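Local coordinates for protein quinoline 2-oxidoreductase large subunit (Pseudomonas putida, PDB 1T3Q) that serves as the molybdenum-carrying subunit of a hydroxylase that oxidises quinoline at carbon 2, and holds the molybdopterin cytosine dinucleotide cofactor, at residues H44-R49 with S122-A127; E202-V207 with W281-Q286. One frame throughout, in Å; residues are numbered along the deposited sequence.

Interaction 1. Residues H44-R49 with S122-A127; sequences HVASLR and SSRAIA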
ATOM      1  N   HIS B  44      12.932  -2.255 -13.731  1.00 16.72           N
ATOM      2  CA  HIS B  44      13.835  -3.279 -13.227  1.00 17.54           C
ATOM      3  C   HIS B  44      15.315  -2.996 -13.424  1.00 19.08           C
ATOM      4  O   HIS B  44      15.733  -2.510 -14.477  1.00 19.34           O
ATOM      5  CB  HIS B  44      13.490  -4.606 -13.896  1.00 16.36           C
ATOM      6  CG  HIS B  44      12.049  -4.981 -13.754  1.00 17.56           C
ATOM      7  ND1 HIS B  44      11.614  -5.934 -12.858  1.00 17.69           N
ATOM      8  CD2 HIS B  44      10.938  -4.491 -14.353  1.00 18.99           C
ATOM      9  CE1 HIS B  44      10.296  -6.013 -12.910  1.00 17.50           C
ATOM     10  NE2 HIS B  44       9.862  -5.148 -13.809  1.00 18.91           N
ATOM     11  N   VAL B  45      16.111  -3.320 -12.413  1.00 18.08           N
ATOM     12  CA  VAL B  45      17.546  -3.091 -12.510  1.00 19.84           C
ATOM     13  C   VAL B  45      18.313  -4.401 -12.659  1.00 20.72           C
ATOM     14  O   VAL B  45      17.926  -5.431 -12.098  1.00 20.15           O
ATOM     15  CB  VAL B  45      18.080  -2.320 -11.270  1.00 23.42           C
ATOM     16  CG1 VAL B  45      17.960  -3.172 -10.022  1.00 24.00           C
ATOM     17  CG2 VAL B  45      19.535  -1.905 -11.493  1.00 23.66           C
ATOM     18  N   ALA B  46      19.380  -4.357 -13.455  1.00 17.06           N
ATOM     19  CA  ALA B  46      20.262  -5.502 -13.668  1.00 17.52           C
ATOM     20  C   ALA B  46      21.663  -4.939 -13.493  1.00 18.38           C
ATOM     21  O   ALA B  46      21.876  -3.743 -13.699  1.00 18.32           O
ATOM     22  CB  ALA B  46      20.100  -6.067 -15.062  1.00 17.59           C
ATOM     23  N   SER B  47      22.614  -5.788 -13.127  1.00 18.82           N
ATOM     24  CA  SER B  47      23.973  -5.317 -12.904  1.00 20.82           C
ATOM     25  C   SER B  47      25.055  -6.007 -13.723  1.00 21.56           C
ATOM     26  O   SER B  47      24.958  -7.193 -14.047  1.00 21.57           O
ATOM     27  CB  SER B  47      24.334  -5.468 -11.420  1.00 22.04           C
ATOM     28  OG  SER B  47      23.430  -4.753 -10.594  1.00 25.73           O
ATOM     29  N   LEU B  48      26.081  -5.239 -14.070  1.00 19.37           N
ATOM     30  CA  LEU B  48      27.238  -5.774 -14.772  1.00 20.22           C
ATOM     31  C   LEU B  48      28.284  -5.765 -13.664  1.00 19.36           C
ATOM     32  O   LEU B  48      28.477  -4.745 -12.997  1.00 20.07           O
ATOM     33  CB  LEU B  48      27.688  -4.860 -15.914  1.00 18.84           C
ATOM     34  CG  LEU B  48      29.022  -5.277 -16.548  1.00 20.48           C
ATOM     35  CD1 LEU B  48      28.917  -6.697 -17.102  1.00 20.53           C
ATOM     36  CD2 LEU B  48      29.401  -4.296 -17.656  1.00 19.70           C
ATOM     37  N   ARG B  49      28.948  -6.895 -13.461  1.00 20.17           N
ATOM     38  CA  ARG B  49      29.939  -7.007 -12.402  1.00 20.20           C
ATOM     39  C   ARG B  49      31.356  -7.225 -12.904  1.00 20.21           C
ATOM     40  O   ARG B  49      31.576  -7.610 -14.053  1.00 19.29           O
ATOM     41  CB  ARG B  49      29.546  -8.149 -11.469  1.00 20.70           C
ATOM     42  CG  ARG B  49      28.174  -7.954 -10.862  1.00 21.67           C
ATOM     43  CD  ARG B  49      27.640  -9.209 -10.202  1.00 22.66           C
ATOM     44  NE  ARG B  49      26.292  -8.954  -9.697  1.00 21.77           N
ATOM     45  CZ  ARG B  49      26.024  -8.410  -8.515  1.00 22.47           C
ATOM     46  NH1 ARG B  49      27.012  -8.070  -7.697  1.00 19.84           N
ATOM     47  NH2 ARG B  49      24.765  -8.182  -8.164  1.00 22.88           N
ATOM     48  N   SER B 122      12.524  -1.938 -18.762  1.00 18.45           N
ATOM     49  CA  SER B 122      11.127  -2.349 -18.632  1.00 20.38           C
ATOM     50  C   SER B 122      10.938  -3.727 -18.010  1.00 20.56           C
ATOM     51  O   SER B 122       9.873  -4.027 -17.468  1.00 21.80           O
ATOM     52  CB  SER B 122      10.454  -2.314 -20.006  1.00 21.79           C
ATOM     53  OG  SER B 122      11.131  -3.175 -20.898  1.00 24.19           O
ATOM     54  N   SER B 123      11.962  -4.569 -18.097  1.00 21.18           N
ATOM     55  CA  SER B 123      11.905  -5.906 -17.517  1.00 21.25           C
ATOM     56  C   SER B 123      13.305  -6.308 -17.102  1.00 21.55           C
ATOM     57  O   SER B 123      14.287  -5.749 -17.595  1.00 21.66           O
ATOM     58  CB  SER B 123      11.371  -6.926 -18.528  1.00 22.19           C
ATOM     59  OG  SER B 123      12.383  -7.310 -19.442  1.00 20.11           O
ATOM     60  N   ARG B 124      13.401  -7.268 -16.190  1.00 20.23           N
ATOM     61  CA  ARG B 124      14.697  -7.747 -15.731  1.00 20.21           C
ATOM     62  C   ARG B 124      15.456  -8.399 -16.890  1.00 20.40           C
ATOM     63  O   ARG B 124      16.668  -8.230 -17.023  1.00 19.16           O
ATOM     64  CB  ARG B 124      14.502  -8.749 -14.586  1.00 20.44           C
ATOM     65  CG  ARG B 124      15.737  -9.541 -14.207  1.00 22.65           C
ATOM     66  CD  ARG B 124      16.836  -8.684 -13.600  1.00 22.79           C
ATOM     67  NE  ARG B 124      17.968  -9.528 -13.235  1.00 24.64           N
ATOM     68  CZ  ARG B 124      18.627  -9.458 -12.081  1.00 23.44           C
ATOM     69  NH1 ARG B 124      18.278  -8.569 -11.163  1.00 25.15           N
ATOM     70  NH2 ARG B 124      19.623 -10.297 -11.839  1.00 25.17           N
ATOM     71  N   ALA B 125      14.740  -9.134 -17.736  1.00 19.54           N
ATOM     72  CA  ALA B 125      15.372  -9.804 -18.869  1.00 19.14           C
ATOM     73  C   ALA B 125      16.012  -8.802 -19.827  1.00 18.07           C
ATOM     74  O   ALA B 125      17.131  -9.014 -20.300  1.00 18.70           O
ATOM     75  CB  ALA B 125      14.354 -10.655 -19.615  1.00 19.37           C
ATOM     76  N   ILE B 126      15.302  -7.717 -20.112  1.00 18.11           N
ATOM     77  CA  ILE B 126      15.815  -6.691 -21.016  1.00 19.57           C
ATOM     78  C   ILE B 126      16.975  -5.937 -20.375  1.00 19.62           C
ATOM     79  O   ILE B 126      17.921  -5.547 -21.061  1.00 20.07           O
ATOM     80  CB  ILE B 126      14.702  -5.700 -21.427  1.00 21.56           C
ATOM     81  CG1 ILE B 126      13.673  -6.426 -22.303  1.00 21.95           C
ATOM     82  CG2 ILE B 126      15.299  -4.512 -22.194  1.00 21.17           C
ATOM     83  CD1 ILE B 126      12.504  -5.557 -22.740  1.00 24.22           C
ATOM     84  N   ALA B 127      16.917  -5.736 -19.061  1.00 19.07           N
ATOM     85  CA  ALA B 127      18.001  -5.040 -18.375  1.00 18.52           C
ATOM     86  C   ALA B 127      19.253  -5.887 -18.514  1.00 18.52           C
ATOM     87  O   ALA B 127      20.356  -5.362 -18.691  1.00 19.06           O
ATOM     88  CB  ALA B 127      17.659  -4.834 -16.902  1.00 17.88           C
TER
HETATM   89  O   HOH W   1      16.101  -6.687 -10.558  1.00 20.77           O

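Interaction 2. Residues E202-V207 with W281-Q286; sequences ETRGAV and WIEDRQ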
ATOM      1  N   GLU B 202      15.316 -17.208  -0.059  1.00 14.13           N
ATOM      2  CA  GLU B 202      14.917 -15.992  -0.766  1.00 14.92           C
ATOM      3  C   GLU B 202      16.167 -15.114  -0.809  1.00 14.48           C
ATOM      4  O   GLU B 202      16.769 -14.840   0.228  1.00 13.61           O
ATOM      5  CB  GLU B 202      13.825 -15.228  -0.019  1.00 14.74           C
ATOM      6  CG  GLU B 202      13.541 -13.863  -0.641  1.00 16.05           C
ATOM      7  CD  GLU B 202      12.841 -12.914   0.309  1.00 15.73           C
ATOM      8  OE1 GLU B 202      13.330 -12.738   1.446  1.00 14.96           O
ATOM      9  OE2 GLU B 202      11.810 -12.334  -0.080  1.00 17.29           O
ATOM     10  N   THR B 203      16.560 -14.675  -1.998  1.00 15.72           N
ATOM     11  CA  THR B 203      17.744 -13.832  -2.122  1.00 15.81           C
ATOM     12  C   THR B 203      17.404 -12.416  -1.669  1.00 15.89           C
ATOM     13  O   THR B 203      16.278 -12.139  -1.254  1.00 16.06           O
ATOM     14  CB  THR B 203      18.231 -13.776  -3.581  1.00 17.45           C
ATOM     15  OG1 THR B 203      17.172 -13.288  -4.413  1.00 17.96           O
ATOM     16  CG2 THR B 203      18.661 -15.160  -4.055  1.00 18.85           C
ATOM     17  N   ARG B 204      18.371 -11.510  -1.764  1.00 15.90           N
ATOM     18  CA  ARG B 204      18.130 -10.131  -1.362  1.00 17.11           C
ATOM     19  C   ARG B 204      17.307  -9.397  -2.408  1.00 17.03           C
ATOM     20  O   ARG B 204      17.302  -9.757  -3.587  1.00 17.84           O
ATOM     21  CB  ARG B 204      19.452  -9.392  -1.149  1.00 16.45           C
ATOM     22  CG  ARG B 204      20.341 -10.006  -0.074  1.00 19.15           C
ATOM     23  CD  ARG B 204      21.697  -9.317  -0.067  1.00 19.29           C
ATOM     24  NE  ARG B 204      22.333  -9.377  -1.379  1.00 18.21           N
ATOM     25  CZ  ARG B 204      23.390  -8.650  -1.725  1.00 22.57           C
ATOM     26  NH1 ARG B 204      23.907  -8.763  -2.944  1.00 23.25           N
ATOM     27  NH2 ARG B 204      23.928  -7.803  -0.856  1.00 21.12           N
ATOM     28  N   GLY B 205      16.614  -8.358  -1.965  1.00 17.44           N
ATOM     29  CA  GLY B 205      15.799  -7.587  -2.877  1.00 17.96           C
ATOM     30  C   GLY B 205      15.299  -6.315  -2.235  1.00 17.46           C
ATOM     31  O   GLY B 205      15.226  -6.210  -1.013  1.00 17.40           O
ATOM     32  N   ALA B 206      14.966  -5.338  -3.066  1.00 16.50           N
ATOM     33  CA  ALA B 206      14.454  -4.071  -2.584  1.00 15.98           C
ATOM     34  C   ALA B 206      13.765  -3.339  -3.728  1.00 17.59           C
ATOM     35  O   ALA B 206      14.105  -3.530  -4.895  1.00 17.78           O
ATOM     36  CB  ALA B 206      15.593  -3.224  -2.014  1.00 14.70           C
ATOM     37  N   VAL B 207      12.783  -2.512  -3.383  1.00 16.89           N
ATOM     38  CA  VAL B 207      12.038  -1.733  -4.361  1.00 18.23           C
ATOM     39  C   VAL B 207      11.884  -0.335  -3.785  1.00 18.70           C
ATOM     40  O   VAL B 207      11.408  -0.171  -2.661  1.00 18.35           O
ATOM     41  CB  VAL B 207      10.623  -2.321  -4.614  1.00 19.72           C
ATOM     42  CG1 VAL B 207       9.891  -1.491  -5.658  1.00 21.91           C
ATOM     43  CG2 VAL B 207      10.735  -3.765  -5.078  1.00 17.47           C
ATOM     44  N   TRP B 281      14.776  -4.207  -7.516  1.00 15.39           N
ATOM     45  CA  TRP B 281      16.011  -4.980  -7.520  1.00 17.14           C
ATOM     46  C   TRP B 281      15.768  -6.313  -6.819  1.00 17.37           C
ATOM     47  O   TRP B 281      15.593  -6.351  -5.603  1.00 17.30           O
ATOM     48  CB  TRP B 281      17.133  -4.245  -6.777  1.00 16.34           C
ATOM     49  CG  TRP B 281      18.295  -5.140  -6.395  1.00 16.42           C
ATOM     50  CD1 TRP B 281      19.108  -5.837  -7.242  1.00 17.17           C
ATOM     51  CD2 TRP B 281      18.762  -5.427  -5.066  1.00 18.28           C
ATOM     52  NE1 TRP B 281      20.051  -6.541  -6.528  1.00 17.63           N
ATOM     53  CE2 TRP B 281      19.862  -6.308  -5.190  1.00 20.41           C
ATOM     54  CE3 TRP B 281      18.360  -5.023  -3.785  1.00 19.13           C
ATOM     55  CZ2 TRP B 281      20.569  -6.792  -4.081  1.00 20.37           C
ATOM     56  CZ3 TRP B 281      19.061  -5.503  -2.679  1.00 19.25           C
ATOM     57  CH2 TRP B 281      20.155  -6.381  -2.836  1.00 21.09           C
ATOM     58  N   ILE B 282      15.740  -7.393  -7.593  1.00 18.19           N
ATOM     59  CA  ILE B 282      15.570  -8.735  -7.046  1.00 17.62           C
ATOM     60  C   ILE B 282      16.740  -9.515  -7.634  1.00 17.32           C
ATOM     61  O   ILE B 282      16.755  -9.828  -8.826  1.00 17.26           O
ATOM     62  CB  ILE B 282      14.237  -9.382  -7.499  1.00 16.78           C
ATOM     63  CG1 ILE B 282      13.051  -8.554  -7.000  1.00 17.28           C
ATOM     64  CG2 ILE B 282      14.158 -10.814  -6.982  1.00 19.17           C
ATOM     65  CD1 ILE B 282      12.917  -8.500  -5.479  1.00 19.88           C
ATOM     66  N   GLU B 283      17.729  -9.819  -6.802  1.00 17.14           N
ATOM     67  CA  GLU B 283      18.917 -10.519  -7.277  1.00 16.80           C
ATOM     68  C   GLU B 283      18.699 -12.008  -7.478  1.00 17.19           C
ATOM     69  O   GLU B 283      17.812 -12.604  -6.856  1.00 16.93           O
ATOM     70  CB  GLU B 283      20.076 -10.305  -6.304  1.00 16.91           C
ATOM     71  CG  GLU B 283      20.114 -11.290  -5.149  1.00 16.76           C
ATOM     72  CD  GLU B 283      21.206 -10.976  -4.146  1.00 21.09           C
ATOM     73  OE1 GLU B 283      22.226 -10.365  -4.538  1.00 20.22           O
ATOM     74  OE2 GLU B 283      21.051 -11.359  -2.966  1.00 18.73           O
ATOM     75  N   ASP B 284      19.500 -12.606  -8.356  1.00 17.10           N
ATOM     76  CA  ASP B 284      19.397 -14.042  -8.597  1.00 17.73           C
ATOM     77  C   ASP B 284      20.379 -14.775  -7.686  1.00 17.64           C
ATOM     78  O   ASP B 284      21.160 -14.144  -6.974  1.00 18.20           O
ATOM     79  CB  ASP B 284      19.637 -14.373 -10.077  1.00 18.21           C
ATOM     80  CG  ASP B 284      21.018 -13.968 -10.572  1.00 19.72           C
ATOM     81  OD1 ASP B 284      21.105 -13.534 -11.740  1.00 20.72           O
ATOM     82  OD2 ASP B 284      22.008 -14.097  -9.824  1.00 17.40           O
ATOM     83  N   ARG B 285      20.343 -16.103  -7.701  1.00 18.41           N
ATOM     84  CA  ARG B 285      21.211 -16.889  -6.835  1.00 17.23           C
ATOM     85  C   ARG B 285      22.710 -16.631  -7.016  1.00 18.17           C
ATOM     86  O   ARG B 285      23.460 -16.621  -6.043  1.00 16.31           O
ATOM     87  CB  ARG B 285      20.912 -18.380  -7.009  1.00 15.63           C
ATOM     88  CG  ARG B 285      21.698 -19.289  -6.067  1.00 13.66           C
ATOM     89  CD  ARG B 285      21.488 -18.925  -4.597  1.00 15.56           C
ATOM     90  NE  ARG B 285      20.077 -18.916  -4.214  1.00 15.23           N
ATOM     91  CZ  ARG B 285      19.635 -18.591  -3.002  1.00 17.56           C
ATOM     92  NH1 ARG B 285      20.497 -18.244  -2.049  1.00 16.05           N
ATOM     93  NH2 ARG B 285      18.334 -18.617  -2.736  1.00 17.64           N
ATOM     94  N   GLN B 286      23.146 -16.421  -8.253  1.00 17.54           N
ATOM     95  CA  GLN B 286      24.560 -16.161  -8.508  1.00 18.29           C
ATOM     96  C   GLN B 286      25.002 -14.851  -7.872  1.00 16.98           C
ATOM     97  O   GLN B 286      26.090 -14.769  -7.302  1.00 18.84           O
ATOM     98  CB  GLN B 286      24.833 -16.138 -10.014  1.00 18.47           C
ATOM     99  CG  GLN B 286      24.839 -17.526 -10.627  1.00 25.22           C
ATOM    100  CD  GLN B 286      23.539 -18.266 -10.375  1.00 28.94           C
ATOM    101  OE1 GLN B 286      22.491 -17.866 -10.873  1.00 33.14           O
ATOM    102  NE2 GLN B 286      23.598 -19.342  -9.586  1.00 28.38           N
TER

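Interaction 1. Residues H44-R49 with S122-A127
His44 and Ala46, two residues apart on strand 43-49, present their side chains to the first turn of helix 124-131 and to the turn that leads into it. The apolar contact is short: the methyls of Ala46 and Ala127 meet flank to flank, CB to CB at 3.3 Å, tighter than usual van der Waals contact, so strand and helix backbones lie close here. The side chain of His44 carries much of the remaining packing. With CG anti to the carbonyl carbon (chi1 -54°), the ring lies along the entry to the helix: CD2 of His44 is 3.3 Å from Ser122 O and 3.6 Å from Ser123 CA, while CB of His44 lies 3.5 Å from Arg124 N. With an alanine in place of His44 the imidazole would be gone, and the Ser122-Ser123 turn would probably be left with a gap beside it and more freedom to shift.

Polar contacts across the pair are modest. Arg124 NH1 makes a weak, strongly bent bond to Val45 O (3.3 Å), reinforced by a water that donates to Val45 O and accepts from Arg124 NH1 at 2.9 Å. The stronger partners of this guanidinium are Glu128 at NE and Glu287 at NH2. Within the helix start, Ser123 acts as N-cap, its OG accepting from Ile126 N at 3.0 Å. Strand 115-121 runs antiparallel beside 43-49 and leads into this capped helix, which packs back across the neighbouring strand, an alpha/beta arrangement within the hammerhead domain of the xanthine dehydrogenase family.

Interaction 2. Residues E202-V207 with W281-Q286
Ala206 and Trp281 form a hydrogen-bonded pair of an antiparallel beta ladder, their N and O atoms joined both ways; Gly205 and Ile282 make the adjoining non-hydrogen-bonded pair, and one further bond, Glu283 N to Arg204 O, follows where the strands give way to loop. The tight part is buried around Trp281. Gly205 CA packs over one face of the six-membered ring, 4.2 Å from its centroid and off-centre, while Ala206 CB sits in plane at the ring edge, 3.7 Å from CE3 of Trp281. Beyond them Arg204 lays a guanidinium face over Trp281 CH2 and turns its edge to Glu283. The grip is side-on: Arg204 NE reaches Glu283 OE2 and Arg204 NH1 reaches Glu283 OE1, each at 2.8 Å, both on syn sides, with the two planes 34° apart. Glu283 OE2 also accepts from Arg204 N at 2.9 Å on its anti side, so three bonds fix the rotation of this buried carboxylate, which would probably favour its charged form.

Toward Asp284 and Gln286, both partly exposed, the segments diverge and the packing thins. Asp284 turns away as N-cap of helix 285-291. Arg285 still folds back, placing its guanidinium under Thr203 CG2, which stands 3.7 Å above the group's centre; its NH2 donates to Pro200 O and to Gly47 O of the small subunit. At the boundary between the two parts, Thr203 OG1 donates to Glu283 O at 2.6 Å, approaching from 35° above the carbonyl plane.

In the fold
The two contacts come in series along the chain, interaction 1 closing before interaction 2 opens, yet their centres lie only 12 Å apart, and both reach the same mixed sheet. In it, strands 115-121, 43-49, 279-282 and 205-211 are consecutive neighbours, so the hammerhead range, with interaction 1, is joined edge to edge to the cofactor-binding range, with interaction 2. Val45 CG1 packs on Trp281 CB at 3.5 Å, and Arg124 NH2 forms a long, weak ion pair with Asp284 OD1. Interaction 1 lies farther from the chain's centre; interaction 2 reaches inward, with the Glu202 side chain about 8 Å from a bound iron-sulfur cluster and about 9 Å from the pterin cofactor.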